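Chain length determinant protein (Shigella flexneri, PDB 4E2H) regulates the chain length of the O-antigen of lipopolysaccharide, probably acting as an oligomer whose periplasmic domain projects from the inner membrane. Local coordinates at residues R151-Q154 and I155-A158; V143-E146 and Q147-L150; L203-P207 and N208-T212. All coordinates share one frame; numbering follows the deposited sequence.

Interaction 1. Residues R151-Q154 and I155-A158; sequences RIRQ and IQEA
Ile155 lies back over Arg151 and Ile152 on the long helix 97-164, the extended arm of this periplasmic domain, in the ordinary i to i+3 and i to i+4 pattern of an alpha-helix. Its CB lies 3.6 Å from Ile152 O. The next atom, CG1, sits beside the backbone N and opposite the carbonyl carbon (chi1 -79°), which sends it back down the helix over the Arg151 carbonyl. At the tip, CD1 comes within 3.4 Å of Arg151 O and also meets two side chains: CD1 of Ile152 at 3.8 Å and, more loosely, CG of Arg151, whose chain it crosses at about a right angle. Ile152 reaches that methyl through an eclipsed second torsion (chi2 0°), a strained shape that deserves caution at this resolution. Met194 and Ile195 of helix 187-195 also pack on Ile155.

Arg151 bends at its second torsion and turns its guanidinium toward Gln154. NH1 donates to Gln154 OE1 at 2.8 Å; the oxygen lies in the guanidinium plane, while the donor is tilted from the plane of the amide. NH2 is occupied by Val178 O, so two neighbours fix the rotation of the group.

One turn on, Gln156 N bonds almost straight to Ile152 O at 2.8 Å, and the Gln156 side chain slants across Ile152, its OE1 4.0 Å from Ile152 CG2. Its neighbour Glu157 has its carboxylate directed away from this turn, where OE2 bonds Thr200 OG1 of the second subunit. What Glu157 leaves against the helix is its CB, 3.3 Å from both Arg153 O and Gln154 O.

Interaction 2. Residues V143-E146 and Q147-L150; sequences VAQE and QKDL
Leu150 N gives Glu146 O a nearly straight hydrogen bond of 3.0 Å (171° at the hydrogen), and Asp149 N reaches Gln145 O at 2.9 Å; Val143 and Ala144 receive Gln147 and Lys148 in the same i to i+4 way. These eight residues make about two regular turns of the long alpha-helix 97-164. The charge on Glu146 is met across the subunit boundary: its chain runs out extended beyond CG, and OE1 forms a salt bridge with Arg213 of the second subunit.

The tighter spot is Asp149. Its CG stands beside its own backbone N (chi1 -58°), which folds the carboxylate back over the preceding turn and brings OD1 to 2.9 Å from Gln145 O. Both atoms are acceptors, so this approach is probably unfavourable and the placing of the group somewhat doubtful. Gln145 bends at its second torsion and swings its amide across the carboxylate, the two planes standing 80° apart; NE2 is 3.4 Å from Asp149 OD1. The ammonium of Lys148 comes to 4.2 Å from that same NE2, while NZ makes a weak hydrogen bond to Arg201 O.

Further out the contact is plain packing of aliphatic carbons on carbonyls. Leu150 sets CB on Glu146 O and directs its end toward Leu203 of the second subunit. Gln147 touches Tyr210 of that subunit; its chain bends at the second torsion, but it is the first that sets CG beside the backbone N, 3.3 Å from Val143 O.

Interaction 3. Residues L203-P207 and N208-T212; sequences LVFSP and NYYQT
Ser206 O accepts the shortest polar bond here, an i to i+3 bond from Tyr209 N at 2.7 Å. The donor stands well above the carbonyl plane, 58° out of it. One residue on, the geometry is more regular: Gln211 N reaches Pro207 O at 3.2 Å, this time in the carbonyl plane. The Ser206 hydroxyl, anti to its own backbone N, turns aside to a water at 2.8 Å from OG, which in turn is a weak acceptor for Asn208 N.

The side-chain contact is a face-to-face stack of Phe205 on Tyr209, four residues apart, with centroids 3.9 Å apart and planes inclined by only 17°. The closest atoms are Phe205 CG and Tyr209 CD2 at 3.4 Å, and from there the overlap continues along both rings as far as their CZ atoms. With its CG opposite the backbone N (chi1 174°), the Tyr209 ring swings back alongside the incoming loop, and Glu141 of helix 97-164 takes a hydrogen bond with its OH, fixing the far end. Tyr210 comes from another side: its OH lies in the plane of the Phe205 ring, at the edge, 4.0 Å from both CB and CD2 of Phe205. Phe205 is thus met over a face by one tyrosine and at the rim by the next.

Beyond the stack, Ala144 of helix 97-164 packs on Phe205, and Tyr210 also touches Glu146 of the third subunit. Together these features make a loop-to-helix junction in which Pro207 O accepts from Gln211 N, leading into helix 207-219, with an i to i+4 aromatic stack joining loop and helix.

Overall arrangement
Interactions 2 and 1 are adjoining stretches of helix 97-164, their centres about 12 Å apart. Interaction 3 comes later in the chain, where the loop after helix 187-195 runs back beside helix 97-164; its centre is about 14 Å from that of interaction 2 and they touch, Phe205 CE1 lying 3.5 Å from Ala144 CB and Leu203 CD2 3.6 Å from Lys148 CD. Interaction 1 stays apart from interaction 3, about 9 Å between nearest atoms. All three lie at subunit boundaries: segments 143-146 and 147-150 receive Tyr210 and Leu203 of the second subunit, while this chain's own Tyr210 packs on Glu146 of the third, the same junction repeated.

Interaction 1. Residues R151-Q154 and I155-A158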
loop_
_atom_site.group_PDB
_atom_site.type_symbol
_atom_site.label_atom_id
_atom_site.label_comp_id
_atom_site.label_asym_id
_atom_site.label_seq_id
_atom_site.Cartn_x
_atom_site.Cartn_y
_atom_site.Cartn_z
ATOM N N ARG C 151 -7.196 -33.732 5.880
ATOM C CA ARG C 151 -6.172 -34.752 5.752
ATOM C C ARG C 151 -6.364 -35.763 6.880
ATOM O O ARG C 151 -6.253 -36.974 6.640
ATOM C CB ARG C 151 -4.768 -34.162 5.735
ATOM C CG ARG C 151 -3.654 -35.166 5.434
ATOM C CD ARG C 151 -4.039 -36.144 4.292
ATOM N NE ARG C 151 -2.832 -36.736 3.694
ATOM C CZ ARG C 151 -2.761 -37.290 2.480
ATOM N NH1 ARG C 151 -3.833 -37.353 1.709
ATOM N NH2 ARG C 151 -1.609 -37.787 2.041
ATOM N N ILE C 152 -6.728 -35.297 8.083
ATOM C CA ILE C 152 -7.044 -36.241 9.186
ATOM C C ILE C 152 -8.275 -37.139 8.934
ATOM O O ILE C 152 -8.289 -38.304 9.336
ATOM C CB ILE C 152 -7.188 -35.570 10.585
ATOM C CG1 ILE C 152 -5.829 -35.405 11.265
ATOM C CG2 ILE C 152 -8.015 -36.427 11.513
ATOM C CD1 ILE C 152 -4.643 -35.903 10.466
ATOM N N ARG C 153 -9.319 -36.623 8.294
ATOM C CA ARG C 153 -10.456 -37.493 8.016
ATOM C C ARG C 153 -10.003 -38.538 7.011
ATOM O O ARG C 153 -10.381 -39.699 7.109
ATOM C CB ARG C 153 -11.703 -36.729 7.551
ATOM C CG ARG C 153 -12.269 -35.822 8.644
ATOM C CD ARG C 153 -13.552 -35.082 8.233
ATOM N NE ARG C 153 -13.442 -34.386 6.948
ATOM C CZ ARG C 153 -12.967 -33.142 6.797
ATOM N NH1 ARG C 153 -12.569 -32.444 7.859
ATOM N NH2 ARG C 153 -12.901 -32.589 5.583
ATOM N N GLN C 154 -9.147 -38.142 6.076
ATOM C CA GLN C 154 -8.622 -39.094 5.099
ATOM C C GLN C 154 -7.872 -40.207 5.808
ATOM O O GLN C 154 -8.042 -41.379 5.502
ATOM C CB GLN C 154 -7.712 -38.387 4.086
ATOM C CG GLN C 154 -8.494 -37.504 3.133
ATOM C CD GLN C 154 -7.651 -36.940 2.014
ATOM O OE1 GLN C 154 -6.462 -36.611 2.203
ATOM N NE2 GLN C 154 -8.252 -36.840 0.823
ATOM N N ILE C 155 -7.038 -39.826 6.761
ATOM C CA ILE C 155 -6.319 -40.794 7.567
ATOM C C ILE C 155 -7.273 -41.678 8.384
ATOM O O ILE C 155 -7.149 -42.898 8.329
ATOM C CB ILE C 155 -5.247 -40.114 8.459
ATOM C CG1 ILE C 155 -4.012 -39.784 7.615
ATOM C CG2 ILE C 155 -4.876 -41.007 9.630
ATOM C CD1 ILE C 155 -3.394 -38.421 7.907
ATOM N N GLN C 156 -8.223 -41.090 9.118
ATOM C CA GLN C 156 -9.210 -41.896 9.868
ATOM C C GLN C 156 -9.860 -42.941 8.972
ATOM O O GLN C 156 -10.157 -44.052 9.404
ATOM C CB GLN C 156 -10.310 -41.025 10.496
ATOM C CG GLN C 156 -10.134 -40.784 12.000
ATOM C CD GLN C 156 -10.629 -39.402 12.450
ATOM O OE1 GLN C 156 -11.285 -38.684 11.688
ATOM N NE2 GLN C 156 -10.306 -39.027 13.691
ATOM N N GLU C 157 -10.060 -42.563 7.717
ATOM C CA GLU C 157 -10.804 -43.362 6.771
ATOM C C GLU C 157 -9.961 -44.542 6.316
ATOM O O GLU C 157 -10.426 -45.694 6.280
ATOM C CB GLU C 157 -11.195 -42.493 5.585
ATOM C CG GLU C 157 -12.113 -43.127 4.593
ATOM C CD GLU C 157 -13.577 -43.134 5.058
ATOM O OE1 GLU C 157 -13.853 -42.665 6.204
ATOM O OE2 GLU C 157 -14.449 -43.608 4.270
ATOM N N ALA C 158 -8.709 -44.259 5.982
ATOM C CA ALA C 158 -7.829 -45.308 5.476
ATOM C C ALA C 158 -7.439 -46.316 6.571
ATOM O O ALA C 158 -6.889 -47.383 6.283
ATOM C CB ALA C 158 -6.589 -44.706 4.841
#

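Interaction 2. Residues V143-E146 and Q147-L150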
loop_
_atom_site.group_PDB
_atom_site.type_symbol
_atom_site.label_atom_id
_atom_site.label_comp_id
_atom_site.label_asym_id
_atom_site.label_seq_id
_atom_site.Cartn_x
_atom_site.Cartn_y
_atom_site.Cartn_z
ATOM N N VAL C 143 -7.926 -21.601 6.799
ATOM C CA VAL C 143 -7.638 -22.385 5.609
ATOM C C VAL C 143 -6.708 -23.554 5.894
ATOM O O VAL C 143 -6.921 -24.643 5.361
ATOM C CB VAL C 143 -6.973 -21.528 4.521
ATOM C CG1 VAL C 143 -6.428 -22.402 3.408
ATOM C CG2 VAL C 143 -7.959 -20.508 3.975
ATOM N N ALA C 144 -5.669 -23.320 6.707
ATOM C CA ALA C 144 -4.668 -24.349 6.971
ATOM C C ALA C 144 -5.140 -25.362 8.011
ATOM O O ALA C 144 -4.678 -26.503 8.014
ATOM C CB ALA C 144 -3.364 -23.746 7.392
ATOM N N GLN C 145 -6.052 -24.960 8.892
ATOM C CA GLN C 145 -6.572 -25.884 9.899
ATOM C C GLN C 145 -7.574 -26.847 9.280
ATOM O O GLN C 145 -7.750 -27.982 9.733
ATOM C CB GLN C 145 -7.259 -25.129 11.031
ATOM C CG GLN C 145 -7.830 -26.055 12.088
ATOM C CD GLN C 145 -6.742 -26.681 12.947
ATOM O OE1 GLN C 145 -5.632 -26.151 13.055
ATOM N NE2 GLN C 145 -7.064 -27.806 13.581
ATOM N N GLU C 146 -8.256 -26.377 8.248
ATOM C CA GLU C 146 -9.230 -27.220 7.590
ATOM C C GLU C 146 -8.536 -28.079 6.555
ATOM O O GLU C 146 -8.919 -29.215 6.322
ATOM C CB GLU C 146 -10.370 -26.389 7.018
ATOM C CG GLU C 146 -11.045 -25.593 8.132
ATOM C CD GLU C 146 -12.343 -24.923 7.686
ATOM O OE1 GLU C 146 -12.522 -24.726 6.449
ATOM O OE2 GLU C 146 -13.181 -24.590 8.574
ATOM N N GLN C 147 -7.497 -27.546 5.937
ATOM C CA GLN C 147 -6.653 -28.388 5.119
ATOM C C GLN C 147 -6.216 -29.588 5.951
ATOM O O GLN C 147 -6.346 -30.739 5.530
ATOM C CB GLN C 147 -5.438 -27.613 4.627
ATOM C CG GLN C 147 -5.684 -26.869 3.341
ATOM C CD GLN C 147 -6.126 -27.797 2.216
ATOM O OE1 GLN C 147 -7.324 -27.983 1.978
ATOM N NE2 GLN C 147 -5.157 -28.381 1.514
ATOM N N LYS C 148 -5.717 -29.313 7.149
ATOM C CA LYS C 148 -5.230 -30.371 8.020
ATOM C C LYS C 148 -6.359 -31.322 8.408
ATOM O O LYS C 148 -6.232 -32.535 8.237
ATOM C CB LYS C 148 -4.545 -29.778 9.250
ATOM C CG LYS C 148 -4.152 -30.770 10.319
ATOM C CD LYS C 148 -3.315 -30.070 11.382
ATOM C CE LYS C 148 -3.499 -30.727 12.736
ATOM N NZ LYS C 148 -3.400 -29.749 13.850
ATOM N N ASP C 149 -7.476 -30.787 8.884
ATOM C CA ASP C 149 -8.563 -31.661 9.330
ATOM C C ASP C 149 -9.115 -32.584 8.246
ATOM O O ASP C 149 -9.410 -33.758 8.505
ATOM C CB ASP C 149 -9.655 -30.869 10.037
ATOM C CG ASP C 149 -9.100 -30.106 11.221
ATOM O OD1 ASP C 149 -7.901 -30.329 11.513
ATOM O OD2 ASP C 149 -9.833 -29.303 11.848
ATOM N N LEU C 150 -9.238 -32.072 7.032
ATOM C CA LEU C 150 -9.526 -32.953 5.898
ATOM C C LEU C 150 -8.476 -34.063 5.759
ATOM O O LEU C 150 -8.825 -35.211 5.554
ATOM C CB LEU C 150 -9.613 -32.176 4.581
ATOM C CG LEU C 150 -9.461 -33.068 3.340
ATOM C CD1 LEU C 150 -10.758 -33.780 3.037
ATOM C CD2 LEU C 150 -9.022 -32.235 2.122
#

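Interaction 3. Residues L203-P207 and N208-T212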
loop_
_atom_site.group_PDB
_atom_site.type_symbol
_atom_site.label_atom_id
_atom_site.label_comp_id
_atom_site.label_asym_id
_atom_site.label_seq_id
_atom_site.Cartn_x
_atom_site.Cartn_y
_atom_site.Cartn_z
ATOM N N LEU C 203 0.807 -27.176 11.174
ATOM C CA LEU C 203 0.118 -26.526 10.077
ATOM C C LEU C 203 1.110 -26.125 8.997
ATOM O O LEU C 203 2.207 -25.658 9.298
ATOM C CB LEU C 203 -0.616 -25.294 10.587
ATOM C CG LEU C 203 -1.764 -25.675 11.519
ATOM C CD1 LEU C 203 -2.438 -24.439 12.120
ATOM C CD2 LEU C 203 -2.780 -26.558 10.764
ATOM N N VAL C 204 0.740 -26.319 7.738
ATOM C CA VAL C 204 1.549 -25.810 6.639
ATOM C C VAL C 204 0.973 -24.478 6.123
ATOM O O VAL C 204 -0.236 -24.366 5.892
ATOM C CB VAL C 204 1.661 -26.839 5.512
ATOM C CG1 VAL C 204 1.904 -26.150 4.196
ATOM C CG2 VAL C 204 2.789 -27.788 5.805
ATOM N N PHE C 205 1.825 -23.468 5.960
ATOM C CA PHE C 205 1.361 -22.163 5.482
ATOM C C PHE C 205 2.098 -21.649 4.263
ATOM O O PHE C 205 3.231 -22.043 4.004
ATOM C CB PHE C 205 1.543 -21.111 6.565
ATOM C CG PHE C 205 0.708 -21.337 7.774
ATOM C CD1 PHE C 205 -0.652 -21.055 7.752
ATOM C CD2 PHE C 205 1.282 -21.817 8.949
ATOM C CE1 PHE C 205 -1.435 -21.245 8.879
ATOM C CE2 PHE C 205 0.500 -22.008 10.090
ATOM C CZ PHE C 205 -0.863 -21.719 10.054
ATOM N N SER C 206 1.470 -20.714 3.559
ATOM C CA SER C 206 2.121 -20.000 2.464
ATOM C C SER C 206 3.259 -19.101 2.990
ATOM O O SER C 206 3.204 -18.610 4.121
ATOM C CB SER C 206 1.080 -19.160 1.714
ATOM O OG SER C 206 1.452 -18.928 0.364
ATOM N N PRO C 207 4.299 -18.891 2.173
ATOM C CA PRO C 207 5.371 -17.988 2.604
ATOM C C PRO C 207 4.783 -16.622 2.928
ATOM O O PRO C 207 5.273 -15.938 3.833
ATOM C CB PRO C 207 6.271 -17.889 1.373
ATOM C CG PRO C 207 5.926 -19.138 0.555
ATOM C CD PRO C 207 4.479 -19.355 0.786
ATOM N N ASN C 208 3.733 -16.239 2.202
ATOM C CA ASN C 208 3.031 -15.001 2.484
ATOM C C ASN C 208 2.523 -14.929 3.913
ATOM O O ASN C 208 2.303 -13.842 4.456
ATOM C CB ASN C 208 1.834 -14.818 1.561
ATOM C CG ASN C 208 0.926 -13.686 2.026
ATOM O OD1 ASN C 208 -0.073 -13.914 2.723
ATOM N ND2 ASN C 208 1.292 -12.447 1.668
ATOM N N TYR C 209 2.293 -16.086 4.512
ATOM C CA TYR C 209 1.809 -16.116 5.870
ATOM C C TYR C 209 2.903 -15.653 6.815
ATOM O O TYR C 209 2.633 -14.888 7.744
ATOM C CB TYR C 209 1.360 -17.510 6.256
ATOM C CG TYR C 209 0.991 -17.603 7.706
ATOM C CD1 TYR C 209 -0.206 -17.077 8.173
ATOM C CD2 TYR C 209 1.842 -18.199 8.613
ATOM C CE1 TYR C 209 -0.547 -17.159 9.523
ATOM C CE2 TYR C 209 1.511 -18.291 9.957
ATOM C CZ TYR C 209 0.320 -17.771 10.411
ATOM O OH TYR C 209 -0.002 -17.869 11.757
ATOM N N TYR C 210 4.133 -16.113 6.599
ATOM C CA TYR C 210 5.221 -15.677 7.471
ATOM C C TYR C 210 5.548 -14.191 7.288
ATOM O O TYR C 210 5.827 -13.505 8.269
ATOM C CB TYR C 210 6.466 -16.559 7.315
ATOM C CG TYR C 210 6.135 -18.014 7.484
ATOM C CD1 TYR C 210 5.611 -18.482 8.681
ATOM C CD2 TYR C 210 6.324 -18.923 6.443
ATOM C CE1 TYR C 210 5.264 -19.827 8.842
ATOM C CE2 TYR C 210 5.996 -20.275 6.592
ATOM C CZ TYR C 210 5.459 -20.716 7.797
ATOM O OH TYR C 210 5.122 -22.042 7.974
ATOM N N GLN C 211 5.504 -13.695 6.049
ATOM C CA GLN C 211 5.783 -12.273 5.790
ATOM C C GLN C 211 4.758 -11.419 6.499
ATOM O O GLN C 211 5.086 -10.456 7.201
ATOM C CB GLN C 211 5.701 -11.941 4.300
ATOM C CG GLN C 211 6.713 -12.641 3.425
ATOM C CD GLN C 211 6.494 -12.327 1.959
ATOM O OE1 GLN C 211 5.821 -11.347 1.624
ATOM N NE2 GLN C 211 7.044 -13.166 1.073
ATOM N N THR C 212 3.501 -11.774 6.275
ATOM C CA THR C 212 2.389 -11.095 6.888
ATOM C C THR C 212 2.570 -11.072 8.407
ATOM O O THR C 212 2.387 -10.033 9.048
ATOM C CB THR C 212 1.074 -11.794 6.500
ATOM O OG1 THR C 212 0.650 -11.336 5.203
ATOM C CG2 THR C 212 0.018 -11.514 7.536
HETATM O O HOH W 1 2.853 -16.971 -1.083
#